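Local coordinates for L544 (Acanthamoeba polyphaga mimivirus, PDB 4AMQ), which probably transfers nucleotides in a metal-dependent reaction, perhaps in transcription-coupled DNA repair, at residues L165-S170 against I183-Q188. Residues are numbered along the deposited sequence; the frame is centred on the assembly and turned at random.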
ATOM      1  N   LEU A 165       0.946   3.813  15.058  1.00 35.04           N
ATOM      2  CA  LEU A 165       1.848   4.955  15.050  1.00 38.61           C
ATOM      3  C   LEU A 165       2.781   4.948  13.840  1.00 42.57           C
ATOM      4  O   LEU A 165       3.667   4.098  13.726  1.00 37.91           O
ATOM      5  CB  LEU A 165       2.662   5.008  16.343  1.00 38.72           C
ATOM      6  CG  LEU A 165       1.876   5.263  17.632  1.00 46.28           C
ATOM      7  CD1 LEU A 165       2.804   5.275  18.832  1.00 44.19           C
ATOM      8  CD2 LEU A 165       1.107   6.574  17.538  1.00 45.12           C
ATOM      9  N   ARG A 166       2.571   5.899  12.936  1.00 35.54           N
ATOM     10  CA  ARG A 166       3.457   6.069  11.795  1.00 33.29           C
ATOM     11  C   ARG A 166       4.451   7.184  12.093  1.00 36.15           C
ATOM     12  O   ARG A 166       4.081   8.356  12.151  1.00 38.37           O
ATOM     13  CB  ARG A 166       2.658   6.387  10.525  1.00 34.06           C
ATOM     14  CG  ARG A 166       1.516   5.415  10.249  1.00 40.31           C
ATOM     15  CD  ARG A 166       0.972   5.552   8.827  1.00 39.40           C
ATOM     16  NE  ARG A 166       0.385   6.865   8.568  1.00 39.85           N
ATOM     17  CZ  ARG A 166      -0.274   7.183   7.456  1.00 41.78           C
ATOM     18  NH1 ARG A 166      -0.434   6.281   6.498  1.00 37.19           N
ATOM     19  NH2 ARG A 166      -0.775   8.400   7.302  1.00 38.62           N
ATOM     20  N   TRP A 167       5.710   6.817  12.298  1.00 34.01           N
ATOM     21  CA  TRP A 167       6.754   7.792  12.591  1.00 32.93           C
ATOM     22  C   TRP A 167       7.382   8.315  11.299  1.00 32.85           C
ATOM     23  O   TRP A 167       7.714   7.537  10.404  1.00 28.98           O
ATOM     24  CB  TRP A 167       7.835   7.164  13.480  1.00 34.89           C
ATOM     25  CG  TRP A 167       7.329   6.707  14.823  1.00 37.41           C
ATOM     26  CD1 TRP A 167       6.457   5.684  15.066  1.00 36.88           C
ATOM     27  CD2 TRP A 167       7.671   7.252  16.104  1.00 36.54           C
ATOM     28  NE1 TRP A 167       6.230   5.565  16.415  1.00 39.79           N
ATOM     29  CE2 TRP A 167       6.964   6.516  17.075  1.00 40.75           C
ATOM     30  CE3 TRP A 167       8.503   8.296  16.522  1.00 41.49           C
ATOM     31  CZ2 TRP A 167       7.063   6.788  18.438  1.00 40.83           C
ATOM     32  CZ3 TRP A 167       8.601   8.565  17.877  1.00 47.35           C
ATOM     33  CH2 TRP A 167       7.884   7.815  18.818  1.00 44.70           C
ATOM     34  N   THR A 168       7.536   9.632  11.196  1.00 31.51           N
ATOM     35  CA  THR A 168       8.302  10.214  10.100  1.00 32.33           C
ATOM     36  C   THR A 168       9.783  10.102  10.436  1.00 37.32           C
ATOM     37  O   THR A 168      10.142   9.831  11.584  1.00 34.76           O
ATOM     38  CB  THR A 168       7.956  11.698   9.869  1.00 32.87           C
ATOM     39  OG1 THR A 168       8.224  12.443  11.061  1.00 35.75           O
ATOM     40  CG2 THR A 168       6.488  11.860   9.491  1.00 29.94           C
ATOM     41  N   SER A 169      10.638  10.308   9.439  1.00 32.55           N
ATOM     42  CA  SER A 169      12.082  10.251   9.648  1.00 36.38           C
ATOM     43  C   SER A 169      12.544  11.255  10.695  1.00 33.20           C
ATOM     44  O   SER A 169      13.401  10.948  11.518  1.00 35.57           O
ATOM     45  CB  SER A 169      12.834  10.488   8.335  1.00 38.61           C
ATOM     46  OG  SER A 169      12.749   9.356   7.487  1.00 44.48           O
ATOM     47  N   SER A 170      11.979  12.456  10.658  1.00 36.54           N
ATOM     48  CA  SER A 170      12.371  13.505  11.592  1.00 39.68           C
ATOM     49  C   SER A 170      11.877  13.200  13.003  1.00 39.16           C
ATOM     50  O   SER A 170      12.531  13.543  13.985  1.00 43.16           O
ATOM     51  CB  SER A 170      11.848  14.865  11.131  1.00 32.02           C
ATOM     52  OG  SER A 170      10.434  14.896  11.149  1.00 48.87           O
ATOM     53  N   ILE A 183      -0.691  14.581  23.303  1.00 57.19           N
ATOM     54  CA  ILE A 183      -0.050  13.507  24.060  1.00 56.42           C
ATOM     55  C   ILE A 183       1.355  13.220  23.534  1.00 53.63           C
ATOM     56  O   ILE A 183       1.554  13.044  22.335  1.00 53.23           O
ATOM     57  CB  ILE A 183      -0.884  12.210  24.024  1.00 57.05           C
ATOM     58  CG1 ILE A 183      -2.329  12.492  24.444  1.00 60.43           C
ATOM     59  CG2 ILE A 183      -0.257  11.143  24.914  1.00 54.08           C
ATOM     60  CD1 ILE A 183      -2.457  13.183  25.786  1.00 57.45           C
ATOM     61  N   GLU A 184       2.324  13.172  24.441  1.00 55.45           N
ATOM     62  CA  GLU A 184       3.720  12.949  24.073  1.00 56.87           C
ATOM     63  C   GLU A 184       4.084  11.466  24.126  1.00 57.67           C
ATOM     64  O   GLU A 184       3.607  10.734  24.993  1.00 56.39           O
ATOM     65  CB  GLU A 184       4.643  13.749  24.997  1.00 58.24           C
ATOM     66  CG  GLU A 184       4.374  13.538  26.492  1.00 65.29           C
ATOM     67  CD  GLU A 184       3.252  14.419  27.027  1.00 69.90           C
ATOM     68  OE1 GLU A 184       3.531  15.586  27.377  1.00 76.88           O
ATOM     69  OE2 GLU A 184       2.096  13.949  27.105  1.00 63.44           O
ATOM     70  N   VAL A 185       4.929  11.025  23.201  1.00 54.09           N
ATOM     71  CA  VAL A 185       5.368   9.632  23.178  1.00 50.29           C
ATOM     72  C   VAL A 185       6.802   9.531  22.670  1.00 51.63           C
ATOM     73  O   VAL A 185       7.223  10.317  21.821  1.00 53.62           O
ATOM     74  CB  VAL A 185       4.449   8.765  22.301  1.00 53.42           C
ATOM     75  CG1 VAL A 185       4.776   8.969  20.829  1.00 52.71           C
ATOM     76  CG2 VAL A 185       4.585   7.301  22.681  1.00 50.43           C
ATOM     77  N   SER A 186       7.551   8.569  23.197  1.00 47.55           N
ATOM     78  CA  SER A 186       8.957   8.418  22.835  1.00 49.42           C
ATOM     79  C   SER A 186       9.214   7.105  22.101  1.00 50.18           C
ATOM     80  O   SER A 186       8.599   6.081  22.400  1.00 45.65           O
ATOM     81  CB  SER A 186       9.848   8.523  24.073  1.00 53.84           C
ATOM     82  OG  SER A 186      11.199   8.242  23.751  1.00 54.41           O
ATOM     83  N   PHE A 187      10.136   7.143  21.144  1.00 46.06           N
ATOM     84  CA  PHE A 187      10.369   6.010  20.257  1.00 45.91           C
ATOM     85  C   PHE A 187      10.979   4.814  20.978  1.00 49.63           C
ATOM     86  O   PHE A 187      10.648   3.668  20.684  1.00 48.89           O
ATOM     87  CB  PHE A 187      11.255   6.420  19.082  1.00 45.04           C
ATOM     88  CG  PHE A 187      11.360   5.375  18.013  1.00 42.54           C
ATOM     89  CD1 PHE A 187      10.387   5.265  17.033  1.00 37.59           C
ATOM     90  CD2 PHE A 187      12.427   4.496  17.989  1.00 43.59           C
ATOM     91  CE1 PHE A 187      10.482   4.302  16.048  1.00 38.60           C
ATOM     92  CE2 PHE A 187      12.528   3.531  17.007  1.00 45.62           C
ATOM     93  CZ  PHE A 187      11.555   3.434  16.034  1.00 40.49           C
ATOM     94  N   GLN A 188      11.875   5.078  21.921  1.00 51.22           N
ATOM     95  CA  GLN A 188      12.492   4.000  22.678  1.00 52.70           C
ATOM     96  C   GLN A 188      11.450   3.183  23.441  1.00 51.06           C
ATOM     97  O   GLN A 188      11.534   1.956  23.494  1.00 54.10           O
ATOM     98  CB  GLN A 188      13.555   4.544  23.631  1.00 54.77           C
ATOM     99  CG  GLN A 188      14.267   3.464  24.422  1.00 60.74           C
ATOM    100  CD  GLN A 188      14.794   2.354  23.533  1.00 59.27           C
ATOM    101  OE1 GLN A 188      15.483   2.610  22.545  1.00 59.48           O
ATOM    102  NE2 GLN A 188      14.456   1.115  23.871  1.00 53.04           N
TER
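Trp167 and Phe187 come together where two strand-to-helix junctions of the nucleotidyltransferase domain face each other, their CA atoms 8.7 Å apart. That spacing is too wide for strand pairing, and no hydrogen bond joins 165-170 to 183-188. Each segment instead pairs with its own neighbour: strand 164-167 is an outermost strand of the mixed sheet, with Leu165 and Trp167 bonded through the backbone to strand 99-108, whereas strand 184-186 forms a two-stranded antiparallel sheet with 176-178. The contact therefore joins the edge strand of the main sheet to the end of the hairpin strand (Val185) and the start of helix 187-192 (Phe187), above all through an edge-to-face aromatic pair.

Three measurements define the pair as T-shaped: the ring planes stand at 87°, the centroid of the Trp167 six-membered ring lies 4.8 Å from that of Phe187, and Phe187 CD1 sits 3.4 Å above the indole plane. The closest side-chain approach, Phe187 CD1 to Trp167 CD2, is 3.5 Å. With chi1 at -171°, Phe187 extends CG on the side opposite its amide nitrogen, and the CD1 edge of the ring is brought onto the indole face while CB also reaches the same six-membered ring. This second contact is a CH-pi interaction, with CB 4.0 Å from the centroid and 29° off the normal.

The indole is tied down at its polar end, where NE1 donates to the carbonyl O of Cys106 on the adjoining strand, satisfying the N-H of a buried side chain. Its benzo end points to the turn from strand into helix at Ser186, the N-cap residue of helix 187-192. Val185 adds an apolar contact there, its CG1 lying obliquely to the ring and 3.9 Å from Trp167 CH2. That same CH2 atom also abuts the backbone, 3.6 Å from Ser186 C and 3.3 Å from Phe187 N.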